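Local coordinates for protein DNA polymerase (Bacillus phage phi29, PDB 2PY5) that replicates viral DNA by protein-primed, highly processive strand-displacement synthesis and carries a 3'-5' exonuclease activity in its N-terminal part, at residues 16-19 / 20-23; 447-450 / 451-454; 487-490 / 491-494; 531-534 / 535-539; 543-547 / 548-552. The protein carries 2 engineered substitutions. All coordinates share one frame; numbering follows the deposited sequence. Where two conformers were deposited one is given.

Contact 1: residues 16-19 / 20-23; sequences TTKV and EDCR
Thr-16 OG1 is gripped twice by the far arm of the loop. Thr-16 OG1 donates to Asp-21 O over 2.6 Å, in the carbonyl plane and on a lone pair (C=O...donor angle 133°), and it accepts from Arg-23 N at 2.9 Å. Chi1 of 64° brings OG1 between the backbone N and the carbonyl carbon, within reach of both partners. The backbone closes the same ring: Thr-16 N donates to Arg-23 O at 2.9 Å, nearly straight. The methyl of Thr-16 is turned to another task, since CG2 lies over one face of the Arg-23 guanidinium, offset toward its rim. Arg-23 grips Asp-21 side-on, Arg-23 NE to Asp-21 OD2 at 2.9 Å and Arg-23 NH2 to Asp-21 OD1 at 3.1 Å, which fixes the rotation of the guanidinium under the methyl; NH2 also reaches Arg-152 O. Asp-21 OD1 has a further partner in a water that accepts from Lys-18 NZ, and the same ammonium forms a salt bridge with Glu-151. At the tip, Asp-21 N donates to Lys-18 O over 2.9 Å. Val-19 and Cys-22 turn to the C-terminal strands 551-561 and 564-573, while Thr-17 packs on a thymine base of the bound DNA. The whole connects antiparallel strands 8-15 and 24-31 of the exonuclease sheet, closed at its tip by a type I beta turn from Lys-18 to Asp-21.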
# COMPACT_ATOMS: atom_id res chain seq x y z
N THR F 16 -8.74 6.59 -25.45
CA THR F 16 -8.32 5.72 -26.52
C THR F 16 -6.99 5.08 -26.18
O THR F 16 -6.26 5.57 -25.31
CB THR F 16 -8.24 6.48 -27.84
OG1 THR F 16 -7.24 7.49 -27.77
CG2 THR F 16 -9.58 7.11 -28.17
N THR F 17 -6.67 3.98 -26.87
CA THR F 17 -5.60 3.10 -26.44
C THR F 17 -4.53 2.89 -27.51
O THR F 17 -3.81 1.91 -27.49
CB THR F 17 -6.18 1.76 -25.96
OG1 THR F 17 -6.73 1.03 -27.07
CG2 THR F 17 -7.28 2.01 -24.91
N LYS F 18 -4.42 3.87 -28.41
CA LYS F 18 -3.43 3.85 -29.48
C LYS F 18 -2.31 4.83 -29.15
O LYS F 18 -2.57 6.01 -28.91
CB LYS F 18 -4.07 4.28 -30.78
CG LYS F 18 -5.26 3.44 -31.22
CD LYS F 18 -5.98 4.17 -32.35
CE LYS F 18 -7.05 3.32 -33.00
NZ LYS F 18 -7.63 4.00 -34.20
N VAL F 19 -1.07 4.35 -29.14
CA VAL F 19 0.08 5.24 -28.86
C VAL F 19 0.15 6.45 -29.82
O VAL F 19 0.61 7.53 -29.43
CB VAL F 19 1.43 4.48 -28.83
CG1 VAL F 19 1.45 3.49 -27.67
CG2 VAL F 19 1.69 3.76 -30.14
N GLU F 20 -0.34 6.27 -31.05
CA GLU F 20 -0.32 7.34 -32.07
C GLU F 20 -1.57 8.21 -32.01
O GLU F 20 -1.68 9.19 -32.75
CB GLU F 20 -0.18 6.77 -33.49
CG GLU F 20 0.20 5.32 -33.56
CD GLU F 20 -0.98 4.40 -33.28
OE1 GLU F 20 -0.92 3.66 -32.28
OE2 GLU F 20 -1.96 4.43 -34.05
N ASP F 21 -2.52 7.87 -31.15
CA ASP F 21 -3.79 8.59 -31.10
C ASP F 21 -4.46 8.41 -29.75
O ASP F 21 -5.44 7.67 -29.60
CB ASP F 21 -4.70 8.12 -32.23
CG ASP F 21 -5.96 8.93 -32.34
OD1 ASP F 21 -6.85 8.51 -33.10
OD2 ASP F 21 -6.07 9.98 -31.66
N CYS F 22 -3.88 9.09 -28.76
CA CYS F 22 -4.26 8.96 -27.38
C CYS F 22 -5.02 10.19 -26.92
O CYS F 22 -4.47 11.30 -26.90
CB CYS F 22 -3.00 8.76 -26.54
SG CYS F 22 -3.25 8.67 -24.79
N ARG F 23 -6.28 9.99 -26.57
CA ARG F 23 -7.15 11.09 -26.18
C ARG F 23 -8.34 10.61 -25.37
O ARG F 23 -8.71 9.45 -25.41
CB ARG F 23 -7.63 11.82 -27.43
CG ARG F 23 -8.29 10.94 -28.43
CD ARG F 23 -8.63 11.66 -29.75
NE ARG F 23 -8.72 10.63 -30.79
CZ ARG F 23 -9.74 9.80 -30.97
NH1 ARG F 23 -10.85 9.87 -30.24
NH2 ARG F 23 -9.65 8.86 -31.88
O HOH W 1 -6.99 6.87 -35.01
O HOH W 2 -1.29 10.36 -29.16

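Contact 2: residues 447-450 / 451-454; sequences ACYD and RIIY
Asp-450 and Arg-451 run alongside each other in one direction, yet their charged ends stay apart. Chi1 of 58° places the Asp-450 carboxylate between its backbone N and carbonyl carbon, bringing OD2 to 3.4 Å from CG of Arg-451, so the carboxylate meets the aliphatic stem; Asp-450 OD2 and Arg-451 NE remain 5.3 Å apart. The arginine chain runs extended through chi2, then bends at chi3 (60°), carrying the guanidinium away to Thr-463 O, which takes NE, and Glu-466 O, which takes NH2. In the turn itself, Arg-451 N donates to Cys-448 O over 2.9 Å. This turn links the end of helix 427-447 to strand 452-456, the strand on which the YCDTD motif of the polymerisation region begins, at Tyr-454; Cys-448 is the first residue to leave helical angles. Farther along, Ile-453 and Tyr-454 are together opposite His-461, a classic beta bulge. Ile-452 holds CG1 anti to its own N, leaving CG2 directed back at the turn, 3.4 Å from Tyr-449 O and 4.2 Å from Tyr-449 CD1, obliquely to that ring. A water donates both to Tyr-449 O at 2.8 Å and to Ile-452 O at 2.9 Å, bridging a carbonyl of the turn and that of the first strand residue.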
# COMPACT_ATOMS: atom_id res chain seq x y z
N ALA F 447 9.98 -21.71 15.15
CA ALA F 447 9.44 -22.74 16.05
C ALA F 447 8.92 -23.94 15.30
O ALA F 447 8.89 -25.07 15.83
CB ALA F 447 8.34 -22.14 16.90
N CYS F 448 8.46 -23.69 14.06
CA CYS F 448 7.92 -24.72 13.17
C CYS F 448 8.88 -25.06 12.04
O CYS F 448 8.44 -25.43 10.94
CB CYS F 448 6.60 -24.22 12.58
SG CYS F 448 5.33 -23.82 13.82
N TYR F 449 10.18 -24.93 12.29
CA TYR F 449 11.18 -25.07 11.23
C TYR F 449 11.08 -26.35 10.43
O TYR F 449 11.32 -26.33 9.22
CB TYR F 449 12.60 -24.93 11.81
CG TYR F 449 13.67 -24.92 10.74
CD1 TYR F 449 13.92 -23.77 9.99
CD2 TYR F 449 14.42 -26.05 10.48
CE1 TYR F 449 14.89 -23.75 9.01
CE2 TYR F 449 15.41 -26.04 9.50
CZ TYR F 449 15.64 -24.88 8.76
OH TYR F 449 16.61 -24.86 7.78
N ASP F 450 10.72 -27.46 11.08
CA ASP F 450 10.63 -28.76 10.40
C ASP F 450 9.52 -28.85 9.34
O ASP F 450 9.53 -29.76 8.51
CB ASP F 450 10.51 -29.92 11.41
CG ASP F 450 9.29 -29.79 12.35
OD1 ASP F 450 9.12 -30.69 13.20
OD2 ASP F 450 8.53 -28.81 12.28
N ARG F 451 8.58 -27.90 9.39
CA ARG F 451 7.41 -27.89 8.50
C ARG F 451 7.27 -26.60 7.70
O ARG F 451 6.38 -26.50 6.88
CB ARG F 451 6.15 -28.13 9.34
CG ARG F 451 6.09 -29.53 9.96
CD ARG F 451 4.94 -29.63 10.95
NE ARG F 451 3.64 -29.38 10.32
CZ ARG F 451 2.47 -29.36 10.95
NH1 ARG F 451 2.42 -29.58 12.26
NH2 ARG F 451 1.36 -29.12 10.27
N ILE F 452 8.14 -25.62 7.93
CA ILE F 452 7.96 -24.30 7.32
C ILE F 452 8.24 -24.31 5.82
O ILE F 452 9.31 -24.74 5.36
CB ILE F 452 8.81 -23.21 8.03
CG1 ILE F 452 8.39 -21.82 7.56
CG2 ILE F 452 10.33 -23.43 7.80
CD1 ILE F 452 6.97 -21.40 7.97
N ILE F 453 7.25 -23.84 5.06
CA ILE F 453 7.37 -23.67 3.62
C ILE F 453 7.69 -22.22 3.25
O ILE F 453 8.61 -21.96 2.47
CB ILE F 453 6.04 -24.04 2.89
CG1 ILE F 453 5.61 -25.48 3.18
CG2 ILE F 453 6.20 -23.86 1.35
CD1 ILE F 453 4.12 -25.75 2.79
N TYR F 454 6.91 -21.29 3.81
CA TYR F 454 6.82 -19.94 3.27
C TYR F 454 6.29 -18.99 4.32
O TYR F 454 5.40 -19.37 5.08
CB TYR F 454 5.86 -19.98 2.07
CG TYR F 454 5.56 -18.66 1.39
CD1 TYR F 454 6.52 -18.03 0.62
CD2 TYR F 454 4.33 -18.04 1.53
CE1 TYR F 454 6.26 -16.82 -0.01
CE2 TYR F 454 4.06 -16.84 0.88
CZ TYR F 454 5.02 -16.23 0.13
OH TYR F 454 4.77 -15.02 -0.51
O HOH W 3 10.75 -26.94 6.50

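Contact 3: residues 487-490 / 491-494; sequences STFK and RAKY. With EDO (1,2-ethanediol), chain L.
Phe-489 lays one ring face against the methyl of Ala-492, whose CB stands 3.9 Å from the ring centroid and 29° off the normal, a CH-pi contact. The nearest ring atom is Phe-489 CE1, at 3.5 Å from Ala-492 CB. Chi1 of 57° sets the ring between the backbone N and carbonyl carbon of Phe-489 and swings it over the strand that follows. Tyr-494 comes from the opposite direction, its OH 3.7 Å from Phe-489 CE2 and oblique to the ring. The chain turns a corner at Lys-490, and the segments 487-489 and 491-494 run at 90° to each other, so the ring lies in the inner angle of the bend within the curled antiparallel sheet of the polymerisation region. On the outside, Lys-490 NZ donates over 2.6 Å to O1 of an ethanediol, probably from the crystallisation liquor, while C1 of that molecule lies over one face of the Arg-491 guanidinium. The two sides of the corner thus differ in chemistry: the inner one is ring and methyl with one hydroxyl, whose polar needs are met by His-461 and Gln-502, whereas outside the charge of Arg-491 is answered by a salt bridge with Asp-503 and a cation-pi pair with Phe-543.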
# COMPACT_ATOMS: atom_id res chain seq x y z
N SER F 487 -6.50 -21.61 6.67
CA SER F 487 -6.89 -22.56 5.65
C SER F 487 -6.03 -23.80 5.70
O SER F 487 -4.98 -23.84 6.37
CB SER F 487 -6.77 -21.94 4.26
OG SER F 487 -5.44 -21.58 4.01
N THR F 488 -6.51 -24.82 5.00
CA THR F 488 -5.77 -26.06 4.78
C THR F 488 -5.87 -26.40 3.31
O THR F 488 -6.94 -26.26 2.73
CB THR F 488 -6.33 -27.20 5.64
OG1 THR F 488 -6.37 -26.79 7.01
CG2 THR F 488 -5.50 -28.49 5.49
N PHE F 489 -4.75 -26.82 2.71
CA PHE F 489 -4.74 -27.18 1.29
C PHE F 489 -4.41 -28.65 1.04
O PHE F 489 -3.77 -29.31 1.87
CB PHE F 489 -3.83 -26.23 0.48
CG PHE F 489 -2.38 -26.15 0.95
CD1 PHE F 489 -1.44 -27.11 0.56
CD2 PHE F 489 -1.95 -25.07 1.70
CE1 PHE F 489 -0.11 -27.01 0.95
CE2 PHE F 489 -0.63 -24.96 2.08
CZ PHE F 489 0.29 -25.95 1.70
N LYS F 490 -4.87 -29.15 -0.10
CA LYS F 490 -4.62 -30.52 -0.54
C LYS F 490 -3.28 -30.64 -1.25
O LYS F 490 -2.59 -31.65 -1.16
CB LYS F 490 -5.76 -30.99 -1.46
CG LYS F 490 -5.55 -32.33 -2.15
CD LYS F 490 -5.24 -33.50 -1.18
CE LYS F 490 -5.14 -34.87 -1.90
NZ LYS F 490 -4.11 -34.93 -2.97
N ARG F 491 -2.93 -29.59 -2.00
CA ARG F 491 -1.66 -29.54 -2.67
C ARG F 491 -1.34 -28.09 -2.99
O ARG F 491 -2.22 -27.23 -2.92
CB ARG F 491 -1.67 -30.39 -3.94
CG ARG F 491 -2.68 -29.96 -4.96
CD ARG F 491 -2.46 -30.63 -6.33
NE ARG F 491 -3.43 -30.15 -7.31
CZ ARG F 491 -3.39 -30.42 -8.61
NH1 ARG F 491 -2.42 -31.16 -9.14
NH2 ARG F 491 -4.32 -29.92 -9.42
N ALA F 492 -0.09 -27.84 -3.33
CA ALA F 492 0.38 -26.48 -3.56
C ALA F 492 1.66 -26.53 -4.39
O ALA F 492 2.26 -27.59 -4.58
CB ALA F 492 0.62 -25.77 -2.23
N LYS F 493 2.02 -25.38 -4.95
CA LYS F 493 3.29 -25.21 -5.62
C LYS F 493 3.75 -23.77 -5.45
O LYS F 493 3.02 -22.82 -5.76
CB LYS F 493 3.22 -25.59 -7.10
CG LYS F 493 4.60 -25.55 -7.78
CD LYS F 493 4.53 -25.89 -9.26
CE LYS F 493 4.53 -27.38 -9.54
NZ LYS F 493 4.84 -27.62 -10.98
N TYR F 494 4.95 -23.62 -4.88
CA TYR F 494 5.56 -22.32 -4.60
C TYR F 494 6.78 -22.17 -5.50
O TYR F 494 7.69 -22.99 -5.48
CB TYR F 494 6.00 -22.23 -3.13
CG TYR F 494 4.88 -22.30 -2.13
CD1 TYR F 494 4.26 -23.52 -1.82
CD2 TYR F 494 4.43 -21.16 -1.49
CE1 TYR F 494 3.22 -23.59 -0.87
CE2 TYR F 494 3.40 -21.21 -0.54
CZ TYR F 494 2.80 -22.43 -0.26
OH TYR F 494 1.78 -22.50 0.66
C1 EDO L . -4.42 -33.77 -6.38
O1 EDO L . -4.34 -33.38 -5.02
C2 EDO L . -3.34 -34.82 -6.65
O2 EDO L . -3.95 -36.10 -6.83

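Contact 4: residues 531-534 / 535-539; sequences AGMT and DKIKK. With nucleotides of chain B.
Met-533 CG presses on Ile-537 CG2 at 3.5 Å, closer than usual for two carbons. Beyond it the thioether continues along the helix: with CG anti to the backbone N (chi1 -169°), Met-533 SD reaches Lys-538 CG at 3.6 Å, and the bend at chi3 (-82°) keeps Met-533 CE beside Ile-537 CG2, at 4.1 Å. SD thus lies near both Lys-538 CG and Ile-537 CG2. Thr-534 supplies the polar half of the first shell. Thr-534 O accepts from Lys-538 N over 3.0 Å, at an N-H...O angle of 160°, while Thr-534 OG1 accepts a weak bond from Ile-537 N at 3.3 Å. Thr-534 OG1 also touches Ile-537 CG1 at 3.4 Å, so the isoleucine has Met-533 on CG2 and Thr-534 on CG1. In the next shell, Phe-572 and Met-554 of the C-terminal strands touch Ile-537, and Phe-572 and Val-541 touch Met-533. The loop reaches the DNA at its other end: Ala-531 CB sits 3.5 Å from C5 of guanine DG1 of chain B, and Gly-532 CA, in a residue of positive phi, is 3.6 Å from N2 of DG1 of chain B. The loop from strand 523-530 to helix 535-538 therefore touches the nucleotide at one end and caps the helix at the other, with Thr-534 as the N-cap.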
# COMPACT_ATOMS: atom_id res chain seq x y z
N ALA F 531 2.87 -11.92 -7.49
CA ALA F 531 3.05 -10.47 -7.45
C ALA F 531 3.15 -9.93 -8.86
O ALA F 531 3.91 -10.46 -9.68
CB ALA F 531 4.30 -10.11 -6.65
N GLY F 532 2.37 -8.90 -9.15
CA GLY F 532 2.39 -8.26 -10.46
C GLY F 532 1.51 -8.93 -11.49
O GLY F 532 1.27 -8.36 -12.55
N MET F 533 1.03 -10.14 -11.19
CA MET F 533 0.15 -10.84 -12.11
C MET F 533 -1.23 -10.22 -12.02
O MET F 533 -1.77 -10.06 -10.93
CB MET F 533 0.10 -12.34 -11.77
CG MET F 533 -0.56 -13.19 -12.80
SD MET F 533 -0.58 -14.94 -12.38
CE MET F 533 1.05 -15.46 -12.90
N THR F 534 -1.79 -9.84 -13.16
CA THR F 534 -3.14 -9.26 -13.19
C THR F 534 -4.16 -10.37 -13.07
O THR F 534 -3.82 -11.54 -13.22
CB THR F 534 -3.42 -8.52 -14.50
OG1 THR F 534 -3.48 -9.47 -15.57
CG2 THR F 534 -2.33 -7.48 -14.79
N ASP F 535 -5.41 -10.01 -12.82
CA ASP F 535 -6.49 -11.00 -12.71
C ASP F 535 -6.73 -11.75 -14.02
O ASP F 535 -6.99 -12.95 -14.00
CB ASP F 535 -7.80 -10.36 -12.22
CG ASP F 535 -7.74 -9.93 -10.77
OD1 ASP F 535 -7.03 -10.58 -9.97
OD2 ASP F 535 -8.42 -8.95 -10.42
N LYS F 536 -6.64 -11.06 -15.15
CA LYS F 536 -6.83 -11.71 -16.45
C LYS F 536 -5.77 -12.80 -16.67
O LYS F 536 -6.07 -13.85 -17.23
CB LYS F 536 -6.78 -10.70 -17.61
CG LYS F 536 -7.25 -11.31 -18.93
CD LYS F 536 -7.18 -10.35 -20.10
CE LYS F 536 -7.91 -10.95 -21.32
NZ LYS F 536 -7.49 -10.34 -22.62
N ILE F 537 -4.54 -12.53 -16.25
CA ILE F 537 -3.46 -13.51 -16.38
C ILE F 537 -3.68 -14.68 -15.40
O ILE F 537 -3.48 -15.83 -15.75
CB ILE F 537 -2.07 -12.88 -16.16
CG1 ILE F 537 -1.77 -11.85 -17.26
CG2 ILE F 537 -0.98 -13.95 -16.16
CD1 ILE F 537 -0.50 -11.07 -17.06
N LYS F 538 -4.15 -14.36 -14.20
CA LYS F 538 -4.50 -15.39 -13.20
C LYS F 538 -5.53 -16.42 -13.72
O LYS F 538 -5.46 -17.61 -13.39
CB LYS F 538 -5.00 -14.73 -11.91
CG LYS F 538 -3.88 -14.11 -11.07
CD LYS F 538 -4.39 -13.58 -9.73
CE LYS F 538 -3.21 -13.30 -8.79
NZ LYS F 538 -3.63 -12.70 -7.49
N LYS F 539 -6.47 -15.97 -14.55
CA LYS F 539 -7.42 -16.87 -15.22
C LYS F 539 -6.75 -17.94 -16.09
O LYS F 539 -7.31 -19.02 -16.29
CB LYS F 539 -8.41 -16.06 -16.08
CG LYS F 539 -9.50 -16.92 -16.68
CD LYS F 539 -10.59 -16.14 -17.38
CE LYS F 539 -11.74 -17.08 -17.73
NZ LYS F 539 -12.73 -16.46 -18.65
O5' DG B 1 9.06 -12.94 -8.88
C5' DG B 1 8.80 -12.32 -10.15
C4' DG B 1 8.99 -10.81 -10.08
O4' DG B 1 8.13 -10.26 -9.06
C3' DG B 1 10.40 -10.36 -9.71
O3' DG B 1 11.17 -9.89 -10.86
C2' DG B 1 10.19 -9.30 -8.62
C1' DG B 1 8.69 -9.03 -8.67
N9 DG B 1 8.04 -8.61 -7.42
C8 DG B 1 8.36 -8.95 -6.13
N7 DG B 1 7.57 -8.42 -5.24
C5 DG B 1 6.66 -7.68 -5.99
C6 DG B 1 5.56 -6.88 -5.58
O6 DG B 1 5.16 -6.66 -4.43
N1 DG B 1 4.90 -6.31 -6.67
C2 DG B 1 5.25 -6.48 -7.99
N2 DG B 1 4.49 -5.85 -8.90
N3 DG B 1 6.28 -7.23 -8.39
C4 DG B 1 6.93 -7.80 -7.34

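Contact 5: residues 543-547 / 548-552; sequences FENFK and VGFSR
Phe-550 starts with CB 3.2 Å from Lys-547 O, the carbonyl that also takes the Phe-550 backbone N-H over 3.0 Å. With CG anti to the backbone N (chi1 173°), the ring runs back toward Asn-545. Phe-550 CD1 comes to 3.4 Å from Asn-545 O, which lies at the ring edge near its plane. Farther out, the amide of Asn-545 comes to the ring edge at CE1, with ND2 in the ring plane and Phe-550 CE1 3.7 Å from Asn-545 OD1; amide and ring planes stand 61° apart. These approaches belong to a type II beta turn from Lys-547 to Phe-550, which leads into strand 551-561 of the C-terminal two-stranded sheet; Gly-549 adopts the positive phi of its third position. CE1 also lies beneath a face of the Arg-552 guanidinium, whose NH1 stands over one ring face, offset toward the rim. At the other edge of the ring, CE2 touches Ile-537 and Met-533. The guanidinium is placed by three things: Arg-552 NH1 donates in its own plane to Ser-551 O over 2.9 Å, NE forms a salt bridge with Glu-540, and a bend at chi2 folds the chain back. Asn-545 is held in turn, since OD1 accepts from Thr-542 N and ND2 donates to Glu-540 O.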
# COMPACT_ATOMS: atom_id res chain seq x y z
N PHE F 543 -2.55 -25.76 -12.33
CA PHE F 543 -1.45 -26.51 -11.71
C PHE F 543 -0.49 -27.05 -12.76
O PHE F 543 0.71 -27.13 -12.52
CB PHE F 543 -1.96 -27.65 -10.82
CG PHE F 543 -2.00 -27.29 -9.36
CD1 PHE F 543 -3.09 -26.63 -8.83
CD2 PHE F 543 -0.93 -27.61 -8.53
CE1 PHE F 543 -3.12 -26.29 -7.48
CE2 PHE F 543 -0.96 -27.28 -7.18
CZ PHE F 543 -2.06 -26.62 -6.65
N GLU F 544 -1.01 -27.41 -13.93
CA GLU F 544 -0.18 -27.96 -15.00
C GLU F 544 0.78 -26.93 -15.60
O GLU F 544 1.95 -27.26 -15.86
CB GLU F 544 -1.06 -28.57 -16.10
N ASN F 545 0.32 -25.70 -15.83
CA ASN F 545 1.15 -24.69 -16.50
C ASN F 545 1.87 -23.70 -15.60
O ASN F 545 2.60 -22.86 -16.09
CB ASN F 545 0.35 -23.94 -17.59
CG ASN F 545 -0.67 -22.97 -17.03
OD1 ASN F 545 -0.61 -22.58 -15.87
ND2 ASN F 545 -1.59 -22.54 -17.87
N PHE F 546 1.66 -23.80 -14.29
CA PHE F 546 2.26 -22.86 -13.34
C PHE F 546 3.67 -23.29 -13.07
O PHE F 546 3.91 -24.20 -12.27
CB PHE F 546 1.46 -22.85 -12.04
CG PHE F 546 1.90 -21.80 -11.05
CD1 PHE F 546 1.74 -20.46 -11.31
CD2 PHE F 546 2.42 -22.19 -9.82
CE1 PHE F 546 2.11 -19.51 -10.35
CE2 PHE F 546 2.78 -21.25 -8.89
CZ PHE F 546 2.63 -19.93 -9.15
N LYS F 547 4.60 -22.65 -13.76
CA LYS F 547 6.01 -22.91 -13.60
C LYS F 547 6.83 -21.70 -14.01
O LYS F 547 6.33 -20.80 -14.69
CB LYS F 547 6.43 -24.13 -14.43
CG LYS F 547 6.18 -24.02 -15.92
CD LYS F 547 6.09 -25.44 -16.52
CE LYS F 547 6.62 -25.50 -17.94
NZ LYS F 547 6.68 -26.91 -18.42
N VAL F 548 8.08 -21.68 -13.58
CA VAL F 548 9.00 -20.65 -14.01
C VAL F 548 9.03 -20.72 -15.53
O VAL F 548 9.15 -21.81 -16.11
CB VAL F 548 10.40 -20.86 -13.39
CG1 VAL F 548 11.38 -19.84 -13.93
CG2 VAL F 548 10.33 -20.78 -11.86
N GLY F 549 8.83 -19.56 -16.17
CA GLY F 549 8.80 -19.44 -17.63
C GLY F 549 7.40 -19.19 -18.17
O GLY F 549 7.24 -18.78 -19.32
N PHE F 550 6.38 -19.43 -17.34
CA PHE F 550 5.01 -19.08 -17.69
C PHE F 550 4.98 -17.63 -18.12
O PHE F 550 5.46 -16.76 -17.39
CB PHE F 550 4.08 -19.31 -16.48
CG PHE F 550 2.66 -18.82 -16.68
CD1 PHE F 550 1.64 -19.73 -16.99
CD2 PHE F 550 2.33 -17.48 -16.53
CE1 PHE F 550 0.33 -19.28 -17.16
CE2 PHE F 550 1.03 -17.03 -16.71
CZ PHE F 550 0.02 -17.94 -17.02
N SER F 551 4.41 -17.35 -19.30
CA SER F 551 4.42 -16.00 -19.87
C SER F 551 3.12 -15.68 -20.61
O SER F 551 2.59 -16.53 -21.32
CB SER F 551 5.61 -15.83 -20.82
OG SER F 551 5.73 -14.50 -21.28
N ARG F 552 2.64 -14.45 -20.45
CA ARG F 552 1.49 -13.94 -21.19
C ARG F 552 1.72 -12.47 -21.53
O ARG F 552 2.18 -11.70 -20.69
CB ARG F 552 0.20 -14.09 -20.37
CG ARG F 552 -0.24 -15.52 -20.08
CD ARG F 552 -0.66 -16.27 -21.35
NE ARG F 552 -1.24 -17.58 -21.04
CZ ARG F 552 -0.54 -18.68 -20.80
NH1 ARG F 552 0.78 -18.67 -20.80
NH2 ARG F 552 -1.18 -19.82 -20.53

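Overall arrangement
Contacts 2 to 5 form a connected series in the polymerisation region, while contact 1 stands apart in the exonuclease part, its centre about 24 Å from that of contact 4. Contacts 2 and 3 touch on the shared sheet, where Ile-453 CG2 meets Tyr-494 CE1 at 3.7 Å. Contact 3 reaches contact 5 through Phe-543, whose ring forms a cation-pi pair with Arg-491. Contacts 4 and 5, centres about 12 Å apart, meet where Ile-537 CG2 lies 3.7 Å from Phe-550 CE2. Contacts 1 and 4 both touch bound DNA, at Thr-17 and Ala-531 respectively; contact 2 instead leads toward the catalytic magnesium site, with the Ile-452 and Asp-456 side chains about 10 Å apart.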